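Local coordinates for MdcA (Pseudomonas aeruginosa, PDB 5VIT), which probably transfers the acyl carrier protein from its acetyl thioester to malonate, as the alpha subunit of malonate decarboxylase, at residues Leu495-Pro499 with Arg500-Arg504; Val88-Pro91 with Glu92-Asp95. All blocks are in the same frame, centred on the assembly; numbering follows the deposited sequence.

Both contacts are local turns that lead a loop into a helix, and they lie in series along the chain, neither nested nor crossed. Interaction 2 comes first: after strand 81-85 of the eight-stranded parallel sheet, residues 88-91 turn into helix 91-98, which leads to the neighbouring parallel strand 102-107, so the contact sits in a beta-alpha-beta crossover. Interaction 1 follows roughly 400 residues later, where the loop after helix 477-486 enters helix 502-507, just ahead of edge strand 511-512 in the mixed sheet. The centres of interactions 1 and 2 are about 47 Å apart and their nearest atoms about 33 Å. Interaction 2 is partly buried, whereas interaction 1 lies at the surface beside other subunits.

Interaction 1: residues Leu495-Pro499 with Arg500-Arg504; sequences LRHDP and RETQR
H497 meets T502 through the edge of its imidazole: NE2 of H497 lies 2.7 Å from OG1 of T502, near the ring plane, and the angle of 160° makes this a nearly straight hydrogen bond. The two side chains cross at about a right angle. With CG of H497 anti to the backbone N (chi1 -178°), the ring reaches forward over the turn, where CE1 of H497 comes obliquely to CB of E501 at 3.8 Å. The same imidazole also touches A485 and A486, tying the turn back to helix 477-486.

A second, ionic pairing joins D498 to R500. NH1 of R500 approaches OD2 of D498 at 2.9 Å from the syn side, with the carboxylate lying at the edge of the guanidinium. This is a single-point salt bridge, since NE of R500 stays 4.0 Å from OD1 of D498 and farther still from OD2. The carboxylate and guanidinium planes are turned 40° against each other. Bends at chi2 and chi3 fold the arginine back toward D498, while its NH2 bonds to the backbone of another protein's chain.

Between these pairs the main chain coils into the helix. N of E501 bonds to O of D498 at 2.8 Å, and N of T502 to O of P499 at 3.1 Å. O of P499 also accepts from a water, 2.7 Å away, which in turn takes the N-H of Q503 and so extends the turn.

The chemistry therefore implies a helix entry fixed by an imidazole-hydroxyl hydrogen bond and by an ion pair whose arginine also engages a partner subunit.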
loop_
_atom_site.group_PDB
_atom_site.type_symbol
_atom_site.label_atom_id
_atom_site.label_comp_id
_atom_site.label_asym_id
_atom_site.label_seq_id
_atom_site.Cartn_x
_atom_site.Cartn_y
_atom_site.Cartn_z
ATOM N N LEU A 495 3.008 11.293 11.447
ATOM C CA LEU A 495 3.722 12.526 11.099
ATOM C C LEU A 495 5.248 12.303 11.040
ATOM O O LEU A 495 5.977 13.138 10.506
ATOM C CB LEU A 495 3.370 13.652 12.078
ATOM C CG LEU A 495 1.911 14.135 12.015
ATOM C CD1 LEU A 495 1.641 15.177 13.077
ATOM C CD2 LEU A 495 1.559 14.688 10.618
ATOM N N ARG A 496 5.727 11.166 11.546
ATOM C CA ARG A 496 7.157 10.841 11.461
ATOM C C ARG A 496 7.563 10.360 10.066
ATOM O O ARG A 496 8.753 10.302 9.746
ATOM C CB ARG A 496 7.539 9.760 12.482
ATOM C CG ARG A 496 7.338 10.140 13.931
ATOM C CD ARG A 496 7.562 8.940 14.834
ATOM N NE ARG A 496 7.413 9.278 16.254
ATOM C CZ ARG A 496 7.562 8.413 17.259
ATOM N NH1 ARG A 496 7.877 7.138 17.016
ATOM N NH2 ARG A 496 7.404 8.826 18.514
ATOM N N HIS A 497 6.576 9.995 9.247
ATOM C CA HIS A 497 6.843 9.499 7.899
ATOM C C HIS A 497 7.117 10.594 6.873
ATOM O O HIS A 497 6.345 11.543 6.739
ATOM C CB HIS A 497 5.676 8.655 7.402
ATOM C CG HIS A 497 5.899 8.079 6.041
ATOM N ND1 HIS A 497 6.893 7.155 5.778
ATOM C CD2 HIS A 497 5.257 8.292 4.866
ATOM C CE1 HIS A 497 6.845 6.818 4.500
ATOM N NE2 HIS A 497 5.865 7.496 3.924
ATOM N N ASP A 498 8.224 10.434 6.153
ATOM C CA ASP A 498 8.572 11.265 5.000
ATOM C C ASP A 498 7.857 10.752 3.752
ATOM O O ASP A 498 8.175 9.670 3.236
ATOM C CB ASP A 498 10.084 11.264 4.779
ATOM C CG ASP A 498 10.526 12.203 3.647
ATOM O OD1 ASP A 498 9.668 12.740 2.938
ATOM O OD2 ASP A 498 11.747 12.405 3.473
ATOM N N PRO A 499 6.896 11.534 3.251
ATOM C CA PRO A 499 6.057 11.045 2.147
ATOM C C PRO A 499 6.853 10.708 0.879
ATOM O O PRO A 499 6.349 9.911 0.081
ATOM C CB PRO A 499 5.064 12.196 1.905
ATOM C CG PRO A 499 5.594 13.370 2.681
ATOM C CD PRO A 499 6.455 12.839 3.777
ATOM N N ARG A 500 8.064 11.242 0.703
ATOM C CA ARG A 500 8.859 10.876 -0.472
ATOM C C ARG A 500 9.399 9.457 -0.370
ATOM O O ARG A 500 10.013 8.960 -1.320
ATOM C CB ARG A 500 10.046 11.808 -0.684
ATOM C CG ARG A 500 9.744 13.279 -0.659
ATOM C CD ARG A 500 10.587 13.817 0.449
ATOM N NE ARG A 500 11.507 14.843 0.071
ATOM C CZ ARG A 500 12.442 15.323 0.889
ATOM N NH1 ARG A 500 12.574 14.834 2.111
ATOM N NH2 ARG A 500 13.255 16.287 0.472
ATOM N N GLU A 501 9.211 8.834 0.794
ATOM C CA GLU A 501 9.625 7.447 1.007
ATOM C C GLU A 501 8.501 6.461 0.659
ATOM O O GLU A 501 8.738 5.261 0.518
ATOM C CB GLU A 501 10.081 7.230 2.462
ATOM C CG GLU A 501 11.369 7.961 2.856
ATOM C CD GLU A 501 12.561 7.604 1.961
ATOM O OE1 GLU A 501 12.631 6.456 1.470
ATOM O OE2 GLU A 501 13.430 8.477 1.748
ATOM N N THR A 502 7.280 6.964 0.525
ATOM C CA THR A 502 6.136 6.080 0.284
ATOM C C THR A 502 6.271 5.254 -1.004
ATOM O O THR A 502 5.965 4.053 -0.997
ATOM C CB THR A 502 4.814 6.873 0.241
ATOM O OG1 THR A 502 4.602 7.483 1.506
ATOM C CG2 THR A 502 3.612 5.953 -0.066
ATOM N N GLN A 503 6.747 5.876 -2.089
ATOM C CA GLN A 503 6.803 5.199 -3.391
ATOM C C GLN A 503 7.674 3.939 -3.333
ATOM O O GLN A 503 7.295 2.876 -3.825
ATOM C CB GLN A 503 7.325 6.142 -4.482
ATOM C CG GLN A 503 7.389 5.505 -5.888
ATOM C CD GLN A 503 8.754 4.879 -6.231
ATOM O OE1 GLN A 503 9.805 5.262 -5.676
ATOM N NE2 GLN A 503 8.740 3.910 -7.151
ATOM N N ARG A 504 8.838 4.076 -2.722
ATOM C CA ARG A 504 9.747 2.962 -2.532
ATOM C C ARG A 504 9.122 1.832 -1.716
ATOM O O ARG A 504 9.271 0.652 -2.057
ATOM C CB ARG A 504 11.019 3.460 -1.848
ATOM C CG ARG A 504 12.004 2.375 -1.445
ATOM C CD ARG A 504 13.402 2.939 -1.518
ATOM N NE ARG A 504 14.353 1.908 -1.893
ATOM C CZ ARG A 504 15.162 1.980 -2.944
ATOM N NH1 ARG A 504 15.139 3.044 -3.746
ATOM N NH2 ARG A 504 15.996 0.977 -3.187
HETATM O O HOH W 1 6.639 8.796 -2.329
#

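Interaction 2: residues Val88-Pro91 with Glu92-Asp95; sequences VGRP and EHLD
The carbonyl oxygen of P91 is gripped by three groups: N of D95, N of L94 and, from helix 114-122, NH1 of R116. N of D95 to O of P91 is the helical i to i+4 bond, 2.9 Å long and in the carbonyl plane. The bond from N of L94 to O of P91 is weak at 3.3 Å. OD1 of D95 makes a salt bridge with the same R116, so one arginine serves both the carbonyl and the nearby carboxylate. One residue earlier, O of R90 accepts N of H93 at 2.9 Å.

CB of R90 lies over one face of the H93 ring, 3.5 Å from its centroid and only 18° off the normal, a CH-pi contact offset toward the rim. CG of H93 is anti to its carbonyl carbon (chi1 -65°), which turns the ring back beneath CB of R90 and sets its edge against the backbone of V88 and G89.

Farther out, NE of R90 lies 3.4 Å from both OE1 and OE2 of E92, a long salt bridge with a weak hydrogen bond to OE1. The guanidinium and carboxylate are turned 75° against each other, and no short, coplanar pairing is made. E92 curls back beside the P91 ring, and its OE1 has a stronger partner in the hydroxyl of S67; R90 also makes a cation-pi contact with Y221.

On the apolar side, CG1 of V88 meets CD2 of L94 at 3.6 Å.

Together these features imply that the first turn of helix 91-98 is held by main-chain bonds and R116, while the loosely paired R90-E92 charges are shared with surrounding residues.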
loop_
_atom_site.group_PDB
_atom_site.type_symbol
_atom_site.label_atom_id
_atom_site.label_comp_id
_atom_site.label_asym_id
_atom_site.label_seq_id
_atom_site.Cartn_x
_atom_site.Cartn_y
_atom_site.Cartn_z
ATOM N N VAL A 88 -16.391 -9.411 33.273
ATOM C CA VAL A 88 -16.895 -8.675 34.436
ATOM C C VAL A 88 -17.734 -7.501 33.969
ATOM O O VAL A 88 -17.291 -6.356 34.041
ATOM C CB VAL A 88 -15.750 -8.136 35.332
ATOM C CG1 VAL A 88 -16.305 -7.557 36.625
ATOM C CG2 VAL A 88 -14.772 -9.225 35.655
ATOM N N GLY A 89 -18.941 -7.782 33.483
ATOM C CA GLY A 89 -19.759 -6.761 32.844
ATOM C C GLY A 89 -20.928 -6.191 33.628
ATOM O O GLY A 89 -21.326 -5.049 33.407
ATOM N N ARG A 90 -21.470 -6.978 34.550
ATOM C CA ARG A 90 -22.697 -6.612 35.259
ATOM C C ARG A 90 -22.442 -5.816 36.548
ATOM O O ARG A 90 -21.460 -6.058 37.249
ATOM C CB ARG A 90 -23.493 -7.883 35.562
ATOM C CG ARG A 90 -23.786 -8.710 34.314
ATOM C CD ARG A 90 -25.221 -8.523 33.879
ATOM N NE ARG A 90 -26.128 -8.822 34.987
ATOM C CZ ARG A 90 -27.435 -8.580 34.962
ATOM N NH1 ARG A 90 -27.981 -8.026 33.880
ATOM N NH2 ARG A 90 -28.192 -8.873 36.019
ATOM N N PRO A 91 -23.327 -4.847 36.859
ATOM C CA PRO A 91 -23.192 -4.005 38.063
ATOM C C PRO A 91 -23.001 -4.771 39.385
ATOM O O PRO A 91 -22.187 -4.329 40.209
ATOM C CB PRO A 91 -24.509 -3.201 38.082
ATOM C CG PRO A 91 -25.374 -3.771 36.959
ATOM C CD PRO A 91 -24.418 -4.381 35.984
ATOM N N GLU A 92 -23.707 -5.887 39.581
ATOM C CA GLU A 92 -23.570 -6.676 40.813
ATOM C C GLU A 92 -22.174 -7.270 40.968
ATOM O O GLU A 92 -21.755 -7.615 42.083
ATOM C CB GLU A 92 -24.571 -7.836 40.872
ATOM C CG GLU A 92 -25.811 -7.662 40.064
ATOM C CD GLU A 92 -25.598 -8.040 38.629
ATOM O OE1 GLU A 92 -25.486 -9.251 38.326
ATOM O OE2 GLU A 92 -25.541 -7.108 37.809
ATOM N N HIS A 93 -21.484 -7.442 39.845
ATOM C CA HIS A 93 -20.157 -8.028 39.845
ATOM C C HIS A 93 -19.211 -7.142 40.644
ATOM O O HIS A 93 -18.494 -7.613 41.535
ATOM C CB HIS A 93 -19.657 -8.215 38.411
ATOM C CG HIS A 93 -20.452 -9.210 37.614
ATOM N ND1 HIS A 93 -20.381 -9.292 36.243
ATOM C CD2 HIS A 93 -21.322 -10.173 38.008
ATOM C CE1 HIS A 93 -21.169 -10.268 35.820
ATOM N NE2 HIS A 93 -21.756 -10.811 36.867
ATOM N N LEU A 94 -19.232 -5.848 40.350
ATOM C CA LEU A 94 -18.371 -4.923 41.066
ATOM C C LEU A 94 -19.008 -4.442 42.370
ATOM O O LEU A 94 -18.302 -3.979 43.264
ATOM C CB LEU A 94 -18.007 -3.746 40.178
ATOM C CG LEU A 94 -17.225 -4.144 38.922
ATOM C CD1 LEU A 94 -16.673 -2.908 38.264
ATOM C CD2 LEU A 94 -16.103 -5.122 39.245
ATOM N N ASP A 95 -20.329 -4.564 42.485
ATOM C CA ASP A 95 -20.996 -4.328 43.765
ATOM C C ASP A 95 -20.334 -5.158 44.874
ATOM O O ASP A 95 -20.093 -4.655 45.973
ATOM C CB ASP A 95 -22.495 -4.645 43.669
ATOM C CG ASP A 95 -23.283 -3.560 42.932
ATOM O OD1 ASP A 95 -22.813 -2.403 42.887
ATOM O OD2 ASP A 95 -24.366 -3.866 42.385
#